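Local coordinates for lipid Binding Protein (Caenorhabditis elegans, PDB 6C1Z), which binds a wide range of unsaturated fatty acids, including oleic acid, and carries them from the lysosome into the nucleus to switch on longevity genes, at residues 12-17 / 131-136. Sequence-based numbering, arbitrary orientation.
With SO4 (sulfate ion), chain C.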
ATOM      1  N   TRP A  12       4.232  -8.637  -8.537  1.00 23.65           N
ATOM      2  CA  TRP A  12       5.304  -8.568  -7.558  1.00 22.91           C
ATOM      3  C   TRP A  12       4.951  -9.470  -6.380  1.00 25.98           C
ATOM      4  O   TRP A  12       3.798  -9.488  -5.932  1.00 30.43           O
ATOM      5  CB  TRP A  12       5.441  -7.112  -7.073  1.00 23.84           C
ATOM      6  CG  TRP A  12       5.748  -6.090  -8.135  1.00 20.90           C
ATOM      7  CD1 TRP A  12       4.843  -5.335  -8.840  1.00 22.45           C
ATOM      8  CD2 TRP A  12       7.049  -5.691  -8.603  1.00 21.53           C
ATOM      9  NE1 TRP A  12       5.499  -4.504  -9.719  1.00 22.63           N
ATOM     10  CE2 TRP A  12       6.851  -4.708  -9.590  1.00 21.57           C
ATOM     11  CE3 TRP A  12       8.374  -6.080  -8.293  1.00 22.58           C
ATOM     12  CZ2 TRP A  12       7.909  -4.080 -10.234  1.00 24.16           C
ATOM     13  CZ3 TRP A  12       9.403  -5.461  -8.938  1.00 24.53           C
ATOM     14  CH2 TRP A  12       9.169  -4.486  -9.902  1.00 23.54           C
ATOM     15  N   LYS A  13       5.933 -10.229  -5.885  1.00 24.12           N
ATOM     16  CA  LYS A  13       5.733 -11.225  -4.832  1.00 24.10           C
ATOM     17  C   LYS A  13       6.478 -10.779  -3.576  1.00 26.59           C
ATOM     18  O   LYS A  13       7.663 -10.434  -3.647  1.00 25.50           O
ATOM     19  CB  LYS A  13       6.251 -12.595  -5.282  1.00 27.68           C
ATOM     20  CG  LYS A  13       5.502 -13.193  -6.458  1.00 34.88           C
ATOM     21  CD  LYS A  13       4.149 -13.715  -6.061  1.00 53.56           C
ATOM     22  CE  LYS A  13       3.479 -14.385  -7.240  1.00 42.55           C
ATOM     23  NZ  LYS A  13       2.257 -15.146  -6.856  1.00 58.57           N
ATOM     24  N   LEU A  14       5.794 -10.782  -2.422  1.00 24.47           N
ATOM     25  CA  LEU A  14       6.451 -10.353  -1.187  1.00 25.72           C
ATOM     26  C   LEU A  14       7.571 -11.322  -0.810  1.00 26.33           C
ATOM     27  O   LEU A  14       7.348 -12.530  -0.736  1.00 29.58           O
ATOM     28  CB  LEU A  14       5.431 -10.287  -0.049  1.00 26.10           C
ATOM     29  CG  LEU A  14       5.977  -9.717   1.262  1.00 25.62           C
ATOM     30  CD1 LEU A  14       6.157  -8.224   1.184  1.00 23.99           C
ATOM     31  CD2 LEU A  14       5.102 -10.080   2.442  1.00 28.57           C
ATOM     32  N   VAL A  15       8.766 -10.789  -0.556  1.00 26.69           N
ATOM     33  CA  VAL A  15       9.891 -11.580  -0.072  1.00 29.54           C
ATOM     34  C   VAL A  15      10.394 -11.157   1.304  1.00 28.35           C
ATOM     35  O   VAL A  15      11.127 -11.929   1.936  1.00 30.99           O
ATOM     36  CB  VAL A  15      11.052 -11.610  -1.089  1.00 31.66           C
ATOM     37  CG1 VAL A  15      10.601 -12.287  -2.361  1.00 32.35           C
ATOM     38  CG2 VAL A  15      11.556 -10.214  -1.378  1.00 32.25           C
ATOM     39  N   HIS A  16      10.076  -9.968   1.802  1.00 25.51           N
ATOM     40  CA  HIS A  16      10.511  -9.585   3.140  1.00 29.23           C
ATOM     41  C   HIS A  16       9.527  -8.582   3.721  1.00 23.16           C
ATOM     42  O   HIS A  16       8.977  -7.759   2.999  1.00 23.23           O
ATOM     43  CB  HIS A  16      11.912  -8.956   3.136  1.00 32.62           C
ATOM     44  CG  HIS A  16      12.315  -8.391   4.462  1.00 55.00           C
ATOM     45  ND1 HIS A  16      12.788  -9.174   5.493  1.00 62.76           N
ATOM     46  CD2 HIS A  16      12.292  -7.121   4.933  1.00 56.90           C
ATOM     47  CE1 HIS A  16      13.053  -8.408   6.537  1.00 62.95           C
ATOM     48  NE2 HIS A  16      12.760  -7.159   6.224  1.00 73.72           N
ATOM     49  N   SER A  17       9.347  -8.641   5.041  1.00 25.61           N
ATOM     50  CA  SER A  17       8.464  -7.728   5.746  1.00 21.46           C
ATOM     51  C   SER A  17       9.021  -7.457   7.136  1.00 22.99           C
ATOM     52  O   SER A  17       9.569  -8.349   7.786  1.00 27.59           O
ATOM     53  CB  SER A  17       7.040  -8.294   5.850  1.00 25.96           C
ATOM     54  OG  SER A  17       6.170  -7.370   6.472  1.00 23.76           O
ATOM     55  N   CYS A 131       6.413   0.368   8.709  1.00 24.03           N
ATOM     56  CA  CYS A 131       6.527  -0.993   8.195  1.00 26.00           C
ATOM     57  C   CYS A 131       7.292  -0.930   6.878  1.00 19.81           C
ATOM     58  O   CYS A 131       7.064  -0.025   6.077  1.00 21.42           O
ATOM     59  CB  CYS A 131       5.125  -1.607   7.960  1.00 24.29           C
ATOM     60  SG  CYS A 131       5.072  -3.006   6.811  1.00 23.50           S
ATOM     61  N   ARG A 132       8.172  -1.902   6.642  1.00 21.35           N
ATOM     62  CA  ARG A 132       8.943  -1.986   5.407  1.00 22.76           C
ATOM     63  C   ARG A 132       8.656  -3.323   4.739  1.00 21.17           C
ATOM     64  O   ARG A 132       8.668  -4.360   5.398  1.00 25.04           O
ATOM     65  CB  ARG A 132      10.454  -1.856   5.679  1.00 25.34           C
ATOM     66  CG  ARG A 132      10.865  -0.608   6.428  1.00 30.26           C
ATOM     67  CD  ARG A 132      12.356  -0.594   6.789  1.00 37.66           C
ATOM     68  NE  ARG A 132      12.714   0.698   7.364  1.00 37.09           N
ATOM     69  CZ  ARG A 132      12.831   1.805   6.647  1.00 43.47           C
ATOM     70  NH1 ARG A 132      12.648   1.762   5.334  1.00 48.93           N
ATOM     71  NH2 ARG A 132      13.143   2.950   7.240  1.00 61.43           N
ATOM     72  N   ARG A 133       8.373  -3.287   3.452  1.00 20.60           N
ATOM     73  CA  ARG A 133       8.124  -4.495   2.685  1.00 22.89           C
ATOM     74  C   ARG A 133       8.922  -4.454   1.401  1.00 24.07           C
ATOM     75  O   ARG A 133       9.174  -3.383   0.846  1.00 25.90           O
ATOM     76  CB  ARG A 133       6.646  -4.699   2.410  1.00 25.39           C
ATOM     77  CG  ARG A 133       6.046  -5.537   3.535  1.00 44.97           C
ATOM     78  CD  ARG A 133       4.694  -5.107   3.947  1.00 37.45           C
ATOM     79  NE  ARG A 133       3.648  -5.933   3.368  1.00 32.42           N
ATOM     80  CZ  ARG A 133       3.257  -7.112   3.848  1.00 30.52           C
ATOM     81  NH1 ARG A 133       3.871  -7.659   4.876  1.00 29.80           N
ATOM     82  NH2 ARG A 133       2.272  -7.769   3.265  1.00 29.82           N
ATOM     83  N   GLU A 134       9.358  -5.628   0.960  1.00 22.61           N
ATOM     84  CA  GLU A 134      10.129  -5.781  -0.259  1.00 24.45           C
ATOM     85  C   GLU A 134       9.509  -6.893  -1.101  1.00 23.36           C
ATOM     86  O   GLU A 134       9.179  -7.970  -0.579  1.00 24.88           O
ATOM     87  CB  GLU A 134      11.572  -6.111   0.102  1.00 27.44           C
ATOM     88  CG  GLU A 134      12.485  -6.309  -1.069  1.00 33.43           C
ATOM     89  CD  GLU A 134      13.879  -6.695  -0.620  1.00 47.35           C
ATOM     90  OE1 GLU A 134      14.005  -7.668   0.151  1.00 53.06           O
ATOM     91  OE2 GLU A 134      14.840  -6.009  -1.019  1.00 55.19           O
ATOM     92  N   PHE A 135       9.401  -6.643  -2.407  1.00 23.58           N
ATOM     93  CA  PHE A 135       8.809  -7.554  -3.381  1.00 22.60           C
ATOM     94  C   PHE A 135       9.770  -7.778  -4.537  1.00 25.52           C
ATOM     95  O   PHE A 135      10.588  -6.913  -4.878  1.00 26.86           O
ATOM     96  CB  PHE A 135       7.551  -6.943  -4.027  1.00 22.91           C
ATOM     97  CG  PHE A 135       6.412  -6.643  -3.067  1.00 23.27           C
ATOM     98  CD1 PHE A 135       6.452  -5.557  -2.208  1.00 21.06           C
ATOM     99  CD2 PHE A 135       5.269  -7.441  -3.060  1.00 23.85           C
ATOM    100  CE1 PHE A 135       5.415  -5.293  -1.374  1.00 22.34           C
ATOM    101  CE2 PHE A 135       4.223  -7.191  -2.210  1.00 23.29           C
ATOM    102  CZ  PHE A 135       4.288  -6.116  -1.369  1.00 22.86           C
ATOM    103  N   VAL A 136       9.667  -8.961  -5.153  1.00 27.15           N
ATOM    104  CA  VAL A 136      10.407  -9.289  -6.369  1.00 30.36           C
ATOM    105  C   VAL A 136       9.425  -9.491  -7.517  1.00 29.40           C
ATOM    106  O   VAL A 136       8.262  -9.872  -7.317  1.00 28.36           O
ATOM    107  CB  VAL A 136      11.298 -10.535  -6.214  1.00 34.54           C
ATOM    108  CG1 VAL A 136      12.260 -10.347  -5.078  1.00 50.59           C
ATOM    109  CG2 VAL A 136      10.449 -11.797  -6.036  1.00 38.73           C
TER
HETATM  110  S   SO4 C 202       5.926  -8.680  10.015  1.00 27.80           S
HETATM  111  O1  SO4 C 202       5.433  -9.750   9.154  1.00 30.41           O
HETATM  112  O2  SO4 C 202       6.354  -7.583   9.140  1.00 24.11           O
HETATM  113  O3  SO4 C 202       4.899  -8.266  10.951  1.00 29.31           O
HETATM  114  O4  SO4 C 202       7.089  -9.215  10.730  1.00 32.15           O
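Leu-14 lays its CD1 methyl over one face of the Phe-135 ring, 4.0 Å from the centroid and 17° off the ring normal, a CH-pi contact. With CG anti to the backbone N (chi1 -174°), the leucine reaches across to the partner strand; its CD2 covers one face of the Arg-133 guanidinium. On the face opposite Leu-14, Val-136 meets Val-15, the side chains crossing at about a right angle with CG1 of Val-15 3.7 Å from CG2 of Val-136.

The strands run antiparallel; Lys-13 and Val-136 form a hydrogen-bonded pair, Lys-13 N 2.8 Å from Val-136 O and Val-136 N 2.9 Å from Lys-13 O. Next comes a classic beta bulge: Val-15 and His-16 both face Glu-134, whose carbonyl O accepts from Val-15 N at 2.8 Å and from His-16 N at 3.2 Å.

Beyond the bulge, Arg-133 NH1 meets Ser-17 OG at 2.8 Å, the hydroxyl sitting at the edge of the guanidinium, close to its plane. Ser-17 OG also donates to O2 of a sulfate, probably from the crystallisation liquor, which Phe-20 N and Glu-21 N bind too. Phe-20 makes a cation-pi contact with Arg-133. Replacing Arg-133 by an alanine would probably take this donor from Ser-17 OG and leave CD2 of Leu-14 without the flat group it packs on.

The contact joins the first and last strands of the FABP beta-barrel. Held by Ser-17 and Leu-14, the buried guanidinium is probably fixed in rotation; Arg-133 and Phe-135 may correspond to the Arg-x-Tyr pair that binds the ligand carboxylate in related proteins.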